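Long-range contact in 2-(3-amino-3-carboxypropyl)histidine synthase (Pyrococcus horikoshii, PDB 3LZD), which catalyses the first step of diphthamide biosynthesis, transferring the 3-amino-3-carboxypropyl group of S-adenosyl-L-methionine to a histidine of elongation factor 2: residues 99-113 and 119-131. Numbering follows the deposited sequence.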
loop_
_atom_site.group_PDB
_atom_site.type_symbol
_atom_site.label_atom_id
_atom_site.label_comp_id
_atom_site.label_asym_id
_atom_site.label_seq_id
_atom_site.Cartn_x
_atom_site.Cartn_y
_atom_site.Cartn_z
ATOM N N ASP A 99 -2.999 7.527 11.323
ATOM C CA ASP A 99 -2.308 8.280 12.363
ATOM C C ASP A 99 -0.796 8.128 12.306
ATOM O O ASP A 99 -0.069 9.095 12.519
ATOM C CB ASP A 99 -2.841 7.906 13.753
ATOM C CG ASP A 99 -2.727 6.425 14.056
ATOM O OD1 ASP A 99 -3.227 5.611 13.254
ATOM O OD2 ASP A 99 -2.149 6.079 15.111
ATOM N N ARG A 100 -0.321 6.929 11.999
ATOM C CA ARG A 100 1.111 6.720 11.904
ATOM C C ARG A 100 1.671 7.536 10.748
ATOM O O ARG A 100 2.666 8.239 10.909
ATOM C CB ARG A 100 1.418 5.232 11.728
ATOM C CG ARG A 100 1.022 4.436 12.962
ATOM C CD ARG A 100 1.214 2.937 12.818
ATOM N NE ARG A 100 0.258 2.344 11.889
ATOM C CZ ARG A 100 -0.092 1.062 11.894
ATOM N NH1 ARG A 100 -0.965 0.612 11.004
ATOM N NH2 ARG A 100 0.420 0.234 12.795
ATOM N N GLU A 101 1.034 7.463 9.584
ATOM C CA GLU A 101 1.512 8.234 8.442
ATOM C C GLU A 101 1.535 9.710 8.807
ATOM O O GLU A 101 2.492 10.418 8.494
ATOM C CB GLU A 101 0.619 8.027 7.216
ATOM C CG GLU A 101 0.727 6.647 6.566
ATOM C CD GLU A 101 -0.040 5.560 7.306
ATOM O OE1 GLU A 101 -0.098 4.426 6.785
ATOM O OE2 GLU A 101 -0.583 5.825 8.400
ATOM N N ALA A 102 0.473 10.176 9.459
ATOM C CA ALA A 102 0.387 11.566 9.880
ATOM C C ALA A 102 1.621 11.886 10.721
ATOM O O ALA A 102 2.275 12.897 10.514
ATOM C CB ALA A 102 -0.889 11.797 10.715
ATOM N N LYS A 103 1.922 11.015 11.678
ATOM C CA LYS A 103 3.086 11.206 12.537
ATOM C C LYS A 103 4.358 11.336 11.694
ATOM O O LYS A 103 5.180 12.217 11.939
ATOM C CB LYS A 103 3.225 10.023 13.499
ATOM C CG LYS A 103 3.108 10.387 14.964
ATOM C CD LYS A 103 4.224 11.325 15.385
ATOM C CE LYS A 103 4.163 11.631 16.877
ATOM N NZ LYS A 103 4.353 10.415 17.731
ATOM N N LEU A 104 4.503 10.459 10.701
ATOM C CA LEU A 104 5.667 10.446 9.815
ATOM C C LEU A 104 5.926 11.710 9.009
ATOM O O LEU A 104 7.061 11.957 8.602
ATOM C CB LEU A 104 5.584 9.263 8.854
ATOM C CG LEU A 104 5.853 7.907 9.499
ATOM C CD1 LEU A 104 5.517 6.781 8.522
ATOM C CD2 LEU A 104 7.318 7.850 9.924
ATOM N N VAL A 105 4.894 12.505 8.759
ATOM C CA VAL A 105 5.082 13.724 8.003
ATOM C C VAL A 105 4.844 14.946 8.883
ATOM O O VAL A 105 4.611 16.053 8.398
ATOM C CB VAL A 105 4.164 13.763 6.762
ATOM C CG1 VAL A 105 4.626 12.728 5.754
ATOM C CG2 VAL A 105 2.709 13.500 7.172
ATOM N N GLY A 106 4.890 14.734 10.187
ATOM C CA GLY A 106 4.729 15.846 11.108
ATOM C C GLY A 106 3.388 16.539 11.261
ATOM O O GLY A 106 3.346 17.749 11.488
ATOM N N CYS A 107 2.290 15.802 11.140
ATOM C CA CYS A 107 0.987 16.416 11.339
ATOM C C CYS A 107 0.682 16.230 12.814
ATOM O O CYS A 107 0.978 15.176 13.396
ATOM C CB CYS A 107 -0.087 15.730 10.492
ATOM S SG CYS A 107 0.123 16.000 8.739
ATOM N N ASP A 108 0.105 17.248 13.435
ATOM C CA ASP A 108 -0.214 17.142 14.842
ATOM C C ASP A 108 -1.621 16.599 15.040
ATOM O O ASP A 108 -2.065 16.406 16.163
ATOM C CB ASP A 108 -0.037 18.501 15.517
ATOM C CG ASP A 108 -0.601 19.630 14.692
ATOM O OD1 ASP A 108 -0.128 20.777 14.849
ATOM O OD2 ASP A 108 -1.520 19.364 13.892
ATOM N N ALA A 109 -2.324 16.338 13.946
ATOM C CA ALA A 109 -3.678 15.796 14.050
ATOM C C ALA A 109 -4.122 15.145 12.747
ATOM O O ALA A 109 -3.562 15.401 11.675
ATOM C CB ALA A 109 -4.666 16.900 14.456
ATOM N N LEU A 110 -5.142 14.303 12.858
ATOM C CA LEU A 110 -5.677 13.572 11.718
ATOM C C LEU A 110 -7.193 13.794 11.610
ATOM O O LEU A 110 -7.899 13.794 12.621
ATOM C CB LEU A 110 -5.412 12.076 11.934
ATOM C CG LEU A 110 -5.333 11.019 10.818
ATOM C CD1 LEU A 110 -6.137 9.809 11.260
ATOM C CD2 LEU A 110 -5.819 11.544 9.481
ATOM N N ILE A 111 -7.690 14.009 10.401
ATOM C CA ILE A 111 -9.128 14.140 10.213
ATOM C C ILE A 111 -9.508 12.897 9.416
ATOM O O ILE A 111 -8.967 12.655 8.342
ATOM C CB ILE A 111 -9.517 15.398 9.412
ATOM C CG1 ILE A 111 -9.115 16.652 10.188
ATOM C CG2 ILE A 111 -11.040 15.426 9.192
ATOM C CD1 ILE A 111 -9.498 17.951 9.480
ATOM N N HIS A 112 -10.419 12.096 9.958
ATOM C CA HIS A 112 -10.838 10.865 9.292
ATOM C C HIS A 112 -12.266 11.035 8.773
ATOM O O HIS A 112 -13.227 10.964 9.543
ATOM C CB HIS A 112 -10.770 9.702 10.279
ATOM C CG HIS A 112 -11.103 8.379 9.667
ATOM N ND1 HIS A 112 -10.146 7.543 9.135
ATOM C CD2 HIS A 112 -12.293 7.764 9.468
ATOM C CE1 HIS A 112 -10.731 6.470 8.634
ATOM N NE2 HIS A 112 -12.035 6.580 8.822
ATOM N N LEU A 113 -12.413 11.261 7.474
ATOM C CA LEU A 113 -13.753 11.473 6.927
ATOM C C LEU A 113 -14.500 10.202 6.576
ATOM O O LEU A 113 -13.893 9.192 6.209
ATOM C CB LEU A 113 -13.686 12.329 5.662
ATOM C CG LEU A 113 -13.071 13.726 5.763
ATOM C CD1 LEU A 113 -13.119 14.374 4.381
ATOM C CD2 LEU A 113 -13.838 14.568 6.774
ATOM N N LYS A 119 -12.627 1.443 18.573
ATOM C CA LYS A 119 -11.522 1.420 19.526
ATOM C C LYS A 119 -10.182 0.946 18.969
ATOM O O LYS A 119 -10.047 -0.173 18.480
ATOM C CB LYS A 119 -11.900 0.590 20.749
ATOM C CG LYS A 119 -10.900 0.707 21.892
ATOM C CD LYS A 119 -11.611 0.622 23.237
ATOM C CE LYS A 119 -10.633 0.556 24.408
ATOM N NZ LYS A 119 -9.836 -0.707 24.408
ATOM N N LEU A 120 -9.194 1.827 19.057
ATOM C CA LEU A 120 -7.842 1.558 18.576
ATOM C C LEU A 120 -6.894 2.600 19.122
ATOM O O LEU A 120 -7.276 3.743 19.330
ATOM C CB LEU A 120 -7.753 1.695 17.054
ATOM C CG LEU A 120 -8.477 0.810 16.063
ATOM C CD1 LEU A 120 -8.161 1.323 14.654
ATOM C CD2 LEU A 120 -8.033 -0.644 16.257
ATOM N N PRO A 121 -5.631 2.230 19.338
ATOM C CA PRO A 121 -4.736 3.276 19.846
ATOM C C PRO A 121 -4.452 4.228 18.678
ATOM O O PRO A 121 -4.339 3.794 17.533
ATOM C CB PRO A 121 -3.502 2.490 20.282
ATOM C CG PRO A 121 -3.517 1.284 19.349
ATOM C CD PRO A 121 -4.976 0.911 19.326
ATOM N N LEU A 122 -4.367 5.521 18.959
ATOM C CA LEU A 122 -4.101 6.526 17.931
ATOM C C LEU A 122 -2.863 7.348 18.321
ATOM O O LEU A 122 -2.741 7.783 19.464
ATOM C CB LEU A 122 -5.316 7.449 17.790
ATOM C CG LEU A 122 -6.613 6.745 17.367
ATOM C CD1 LEU A 122 -7.801 7.641 17.654
ATOM C CD2 LEU A 122 -6.538 6.373 15.884
ATOM N N GLU A 123 -1.964 7.572 17.365
ATOM C CA GLU A 123 -0.735 8.314 17.620
ATOM C C GLU A 123 -0.885 9.831 17.647
ATOM O O GLU A 123 -0.045 10.522 18.206
ATOM C CB GLU A 123 0.338 7.876 16.622
ATOM C CG GLU A 123 1.000 6.560 17.056
ATOM C CD GLU A 123 1.832 5.902 15.972
ATOM O OE1 GLU A 123 2.693 6.578 15.365
ATOM O OE2 GLU A 123 1.630 4.693 15.735
ATOM N N VAL A 124 -1.958 10.349 17.063
ATOM C CA VAL A 124 -2.216 11.789 17.074
ATOM C C VAL A 124 -3.709 12.040 17.275
ATOM O O VAL A 124 -4.538 11.171 16.987
ATOM C CB VAL A 124 -1.805 12.470 15.751
ATOM C CG1 VAL A 124 -0.311 12.315 15.534
ATOM C CG2 VAL A 124 -2.588 11.875 14.580
ATOM N N PRO A 125 -4.074 13.226 17.789
ATOM C CA PRO A 125 -5.501 13.479 17.978
ATOM C C PRO A 125 -6.201 13.259 16.641
ATOM O O PRO A 125 -5.739 13.723 15.601
ATOM C CB PRO A 125 -5.535 14.938 18.421
ATOM C CG PRO A 125 -4.263 15.077 19.179
ATOM C CD PRO A 125 -3.279 14.371 18.261
ATOM N N THR A 126 -7.317 12.551 16.673
ATOM C CA THR A 126 -8.043 12.269 15.454
ATOM C C THR A 126 -9.503 12.676 15.530
ATOM O O THR A 126 -10.204 12.358 16.495
ATOM C CB THR A 126 -7.954 10.773 15.134
ATOM O OG1 THR A 126 -6.572 10.393 15.080
ATOM C CG2 THR A 126 -8.626 10.470 13.791
ATOM N N ILE A 127 -9.954 13.402 14.517
ATOM C CA ILE A 127 -11.353 13.816 14.439
ATOM C C ILE A 127 -12.029 12.895 13.411
ATOM O O ILE A 127 -11.562 12.790 12.273
ATOM C CB ILE A 127 -11.470 15.282 13.973
ATOM C CG1 ILE A 127 -10.834 16.200 15.031
ATOM C CG2 ILE A 127 -12.953 15.660 13.745
ATOM C CD1 ILE A 127 -10.721 17.657 14.598
ATOM N N PHE A 128 -13.081 12.194 13.835
ATOM C CA PHE A 128 -13.840 11.298 12.947
ATOM C C PHE A 128 -15.087 12.044 12.512
ATOM O O PHE A 128 -15.800 12.585 13.349
ATOM C CB PHE A 128 -14.252 10.020 13.671
ATOM C CG PHE A 128 -13.108 9.125 13.993
ATOM C CD1 PHE A 128 -12.327 9.350 15.119
ATOM C CD2 PHE A 128 -12.750 8.098 13.121
ATOM C CE1 PHE A 128 -11.199 8.563 15.374
ATOM C CE2 PHE A 128 -11.627 7.314 13.366
ATOM C CZ PHE A 128 -10.855 7.549 14.494
ATOM N N VAL A 129 -15.338 12.077 11.209
ATOM C CA VAL A 129 -16.484 12.790 10.646
ATOM C C VAL A 129 -17.403 11.811 9.901
ATOM O O VAL A 129 -17.360 11.711 8.684
ATOM C CB VAL A 129 -16.024 13.880 9.658
ATOM C CG1 VAL A 129 -17.215 14.739 9.239
ATOM C CG2 VAL A 129 -14.916 14.756 10.300
ATOM N N PRO A 130 -18.243 11.076 10.642
ATOM C CA PRO A 130 -19.182 10.095 10.086
ATOM C C PRO A 130 -20.109 10.673 9.006
ATOM O O PRO A 130 -20.531 11.829 9.070
ATOM C CB PRO A 130 -19.978 9.631 11.310
ATOM C CG PRO A 130 -19.081 9.912 12.461
ATOM C CD PRO A 130 -18.425 11.219 12.097
ATOM N N ALA A 131 -20.436 9.846 8.021
ATOM C CA ALA A 131 -21.330 10.248 6.944
ATOM C C ALA A 131 -22.725 9.713 7.263
ATOM O O ALA A 131 -22.898 8.530 7.549
ATOM C CB ALA A 131 -20.840 9.671 5.619
#
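The backbone N of H112 donates to I127 O at 2.7 Å, and the bond is almost straight, 177° at the hydrogen. H112 O in turn accepts from V129 N. Two residues earlier, L110 uses both of its backbone groups: its N bonds to P125 O, and its O takes I127 N at 2.8 Å. This is the ladder of two parallel neighbouring strands, 109-113 and 126-130, within the mixed sheet; strand 57-61 lies against the other edge of 109-113. On one face, L113 CD2 lies 3.7 Å from V129 CB, the two side chains side by side, and helix 43-52 covers I111, I127 and V129. On the other face, with CG anti to the backbone N (chi1 -177°), the H112 ring lies obliquely against F128, CD2 to CD2, ring planes 45° apart. H112 ND1 bonds to Q61 and NE2 to H115. The H112 side chain lies about 9 Å from the iron-sulfur cluster. T126 lies beside L110, its CG2 3.6 Å from L110 CD1, while its OG1 donates to V124 O at 2.9 Å. A glycine at T126 would probably leave V124 O without this donor and open a gap beside L110 CD1. Before the strand, V124 CG2 sits 3.9 Å from L110 CB and also touches A102 CB of helix 99-104.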